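Endonuclease/exonuclease/phosphatase (Beutenbergia cavernae DSM 12333, PDB 4RUW) belongs to the DNase I-like endonuclease/exonuclease/phosphatase family, carries a C-terminal Ig-like domain, holds a zinc ion, and has no assigned specific function. Local coordinates at residues P78-A81 and A82-A86; S256-E260 and D261-D265. One frame throughout, in Å; residues are numbered along the deposited sequence.

Contact 1. Residues P78-A81 and A82-A86; sequences PRIA and AVIRA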
# COMPACT_ATOMS: atom_id res chain seq x y z
N PRO A 78 12.43 11.06 -19.13
CA PRO A 78 12.34 9.93 -20.08
C PRO A 78 12.68 8.58 -19.49
O PRO A 78 12.12 7.57 -19.87
CB PRO A 78 13.35 10.31 -21.17
CG PRO A 78 13.33 11.79 -21.16
CD PRO A 78 13.21 12.17 -19.70
N ARG A 79 13.60 8.55 -18.56
CA ARG A 79 14.00 7.32 -17.93
C ARG A 79 12.83 6.75 -17.08
O ARG A 79 12.55 5.61 -17.11
CB ARG A 79 15.23 7.61 -17.11
CG ARG A 79 16.08 6.45 -16.87
CD ARG A 79 17.40 6.86 -16.29
NE ARG A 79 18.00 5.69 -15.73
CZ ARG A 79 19.07 5.68 -14.98
NH1 ARG A 79 19.70 6.79 -14.68
NH2 ARG A 79 19.52 4.57 -14.52
N ILE A 80 12.14 7.62 -16.37
CA ILE A 80 10.95 7.25 -15.62
C ILE A 80 9.85 6.75 -16.57
O ILE A 80 9.25 5.70 -16.36
CB ILE A 80 10.43 8.47 -14.80
CG1 ILE A 80 11.47 8.92 -13.76
CG2 ILE A 80 9.07 8.16 -14.15
CD1 ILE A 80 11.92 7.86 -12.79
N ALA A 81 9.60 7.52 -17.63
CA ALA A 81 8.56 7.16 -18.58
C ALA A 81 8.82 5.82 -19.25
O ALA A 81 7.90 5.06 -19.50
CB ALA A 81 8.40 8.25 -19.61
N ALA A 82 10.09 5.53 -19.55
CA ALA A 82 10.42 4.28 -20.23
C ALA A 82 10.10 3.07 -19.34
O ALA A 82 9.66 2.04 -19.84
CB ALA A 82 11.89 4.26 -20.65
N VAL A 83 10.30 3.21 -18.04
CA VAL A 83 9.95 2.13 -17.11
C VAL A 83 8.43 1.94 -17.06
O VAL A 83 7.94 0.81 -17.16
CB VAL A 83 10.50 2.39 -15.70
CG1 VAL A 83 9.89 1.42 -14.70
CG2 VAL A 83 12.02 2.28 -15.70
N ILE A 84 7.69 3.04 -16.92
CA ILE A 84 6.23 2.95 -16.94
C ILE A 84 5.73 2.31 -18.23
O ILE A 84 4.89 1.42 -18.20
CB ILE A 84 5.59 4.33 -16.71
CG1 ILE A 84 5.98 4.89 -15.34
CG2 ILE A 84 4.07 4.25 -16.88
CD1 ILE A 84 5.64 6.35 -15.12
N ARG A 85 6.28 2.74 -19.37
CA ARG A 85 5.89 2.19 -20.67
C ARG A 85 6.11 0.69 -20.73
O ARG A 85 5.26 -0.06 -21.22
CB ARG A 85 6.71 2.90 -21.76
CG ARG A 85 6.34 2.58 -23.19
CD ARG A 85 7.20 3.40 -24.16
NE ARG A 85 7.07 4.85 -23.94
CZ ARG A 85 8.06 5.65 -23.54
NH1 ARG A 85 9.28 5.17 -23.34
NH2 ARG A 85 7.83 6.94 -23.34
N ALA A 86 7.25 0.23 -20.23
CA ALA A 86 7.60 -1.18 -20.26
C ALA A 86 6.68 -2.01 -19.36
O ALA A 86 6.31 -3.12 -19.70
CB ALA A 86 9.05 -1.38 -19.86
O HOH W 1 10.76 7.65 -22.46
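The side chain of R85 leaves the backbone with CG trans to N (chi1 -173°) and bends at chi3 (-58°). This turns its guanidinium back over A81, one turn earlier in the same helix. P78-A81 and A82-A86 are consecutive parts of the α-helix 77-87. That helix connects the parallel strands 55-62 and 91-98 in a β-α-β unit of the DNase I-like fold. A81 O receives the backbone N of R85 at 2.8 Å. The same oxygen sits over the centre of one face of the guanidinium, 4.0 Å above its plane. The A81 CB methyl lies near R85 NH2. The NE and NH2 ends of R85 point to helix 110-118 and beyond it: NE pairs with D121, and NH2 bonds to L117 O.

On another side of the helix, I80 and I84 meet by their aliphatic branches. I84 keeps CG1 beside its backbone N (chi1 -62°), which lays CG1 3.5 Å from I80 O; the extended chi2 then carries CD1 to 4.0 Å from I80 CG2. I80 O also takes a nearly straight bond from I84 N at 3.1 Å, in the carbonyl plane. V83 packs onto M59 and W61 of strand 55-62, while A81 and I84 rest on L118. R79 reaches away from this turn to salt bridges with D70 and D315.

P78 O accepts A82 N at 2.9 Å. It also accepts a hydrogen bond from a water at 2.9 Å, and that water accepts one from R85 NH1 at 3.0 Å, in the plane of the guanidinium.

Contact 2. Residues S256-E260 and D261-D265; sequences SWIAE and DHLAD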
# COMPACT_ATOMS: atom_id res chain seq x y z
N SER A 256 -2.57 -2.71 11.74
CA SER A 256 -3.82 -3.26 12.24
C SER A 256 -5.00 -2.39 11.81
O SER A 256 -6.05 -2.92 11.47
CB SER A 256 -3.79 -3.44 13.77
OG SER A 256 -3.96 -2.22 14.48
N TRP A 257 -4.82 -1.08 11.78
CA TRP A 257 -5.89 -0.18 11.34
C TRP A 257 -6.23 -0.42 9.87
O TRP A 257 -7.39 -0.41 9.48
CB TRP A 257 -5.48 1.28 11.49
CG TRP A 257 -5.24 1.76 12.87
CD1 TRP A 257 -5.56 1.13 14.04
CD2 TRP A 257 -4.60 2.99 13.23
NE1 TRP A 257 -5.17 1.91 15.11
CE2 TRP A 257 -4.58 3.05 14.64
CE3 TRP A 257 -4.07 4.05 12.49
CZ2 TRP A 257 -4.03 4.14 15.32
CZ3 TRP A 257 -3.53 5.12 13.18
CH2 TRP A 257 -3.51 5.16 14.57
N ILE A 258 -5.21 -0.60 9.05
CA ILE A 258 -5.43 -0.82 7.63
C ILE A 258 -6.19 -2.13 7.41
O ILE A 258 -7.16 -2.18 6.65
CB ILE A 258 -4.09 -0.83 6.84
CG1 ILE A 258 -3.36 0.51 7.00
CG2 ILE A 258 -4.34 -1.12 5.38
CD1 ILE A 258 -1.92 0.49 6.49
N ALA A 259 -5.76 -3.18 8.10
CA ALA A 259 -6.42 -4.47 7.98
C ALA A 259 -7.87 -4.40 8.46
O ALA A 259 -8.76 -4.98 7.84
CB ALA A 259 -5.64 -5.53 8.74
N GLU A 260 -8.16 -3.66 9.65
CA GLU A 260 -9.52 -3.48 10.20
C GLU A 260 -10.44 -2.84 9.20
O GLU A 260 -11.65 -3.07 9.21
CB GLU A 260 -9.51 -2.56 11.43
CG GLU A 260 -8.82 -3.04 12.68
CD GLU A 260 -8.83 -1.98 13.77
OE1 GLU A 260 -9.21 -0.83 13.49
OE2 GLU A 260 -8.49 -2.31 14.93
N ASP A 261 -9.83 -2.02 8.28
CA ASP A 261 -10.61 -1.31 7.28
C ASP A 261 -10.80 -2.09 5.98
O ASP A 261 -11.20 -1.52 4.96
CB ASP A 261 -10.02 0.06 7.03
CG ASP A 261 -10.53 1.09 8.01
OD1 ASP A 261 -11.24 0.69 8.97
OD2 ASP A 261 -10.23 2.28 7.84
N HIS A 262 -10.51 -3.39 6.03
CA HIS A 262 -10.81 -4.33 4.95
C HIS A 262 -9.87 -4.16 3.76
O HIS A 262 -10.22 -4.52 2.65
CB HIS A 262 -12.26 -4.22 4.46
CG HIS A 262 -13.25 -4.16 5.57
ND1 HIS A 262 -13.56 -5.24 6.37
CD2 HIS A 262 -14.00 -3.13 6.04
CE1 HIS A 262 -14.46 -4.89 7.27
NE2 HIS A 262 -14.75 -3.61 7.09
N LEU A 263 -8.69 -3.62 4.01
CA LEU A 263 -7.71 -3.46 2.94
C LEU A 263 -6.67 -4.56 3.03
O LEU A 263 -6.19 -4.86 4.12
CB LEU A 263 -7.04 -2.09 3.02
CG LEU A 263 -7.94 -0.92 2.63
CD1 LEU A 263 -7.33 0.41 3.01
CD2 LEU A 263 -8.17 -0.95 1.12
N ALA A 264 -6.31 -5.15 1.89
CA ALA A 264 -5.31 -6.21 1.82
C ALA A 264 -4.04 -5.65 1.20
O ALA A 264 -4.09 -4.95 0.19
CB ALA A 264 -5.83 -7.37 0.98
N ASP A 265 -2.90 -5.97 1.83
CA ASP A 265 -1.59 -5.61 1.33
C ASP A 265 -1.31 -6.56 0.17
O ASP A 265 -1.03 -7.74 0.38
CB ASP A 265 -0.60 -5.81 2.48
CG ASP A 265 0.85 -5.51 2.11
OD1 ASP A 265 1.21 -5.42 0.91
OD2 ASP A 265 1.64 -5.38 3.07
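W257 O reaches the backbone N of D261 at 3.2 Å, a weak bond at the last turn of helix 251-260. The W257 indole itself heads away from this turn to helix 207-222, where it makes a cation-pi contact with R218. I258 follows. Its O takes a second weak bond from D261 N, at 3.1 Å, and a weak bond from L263 N at 3.4 Å. With chi1 at -60°, I258 directs CG2 away from its own backbone N. This methyl meets L263 CB at 3.7 Å, and the two side chains cross at a slant. Both also touch F299 of strand 296-300.

A259 O accepts H262 N at 3.0 Å, with the donor standing well above the carbonyl plane. Together with the L263 N to I258 O bond and the I258-L263 apolar contact, this makes a Schellman motif. H262 is its left-handed residue (phi 74°). The A259 oxygen has further hydrogen bonds from T339 and Q352 in the Ig-like domain, so it is gripped by three donors and ties the helix end to that domain.

E260 is the last helical residue. Its O lies over the centre of one face of the H262 imidazole, 3.7 Å above the ring plane. The E260 carboxylate stays apart from that of D261: OE1 and OD1 are 5.2 Å from each other.

In the fold
Contacts 1 and 2 lie in the same DNase I-like domain but do not touch. Their centres are 31 Å apart, and their nearest atoms are about 19 Å apart. Contact 1 lies on the helix that packs against the sheet containing strands 55-62 and 91-98. Contact 2 leads into edge strand 264-265 of the other six-stranded sheet of the domain. Contact 1 lies toward the metal: the I80 side chain is about 13 Å from the zinc ion. Strand 91-98, which follows its helix, ends at H98, a zinc ligand along with D100, H107 and H137. Contact 2 instead faces the Ig-like domain, through strands 334-342 and 349-356.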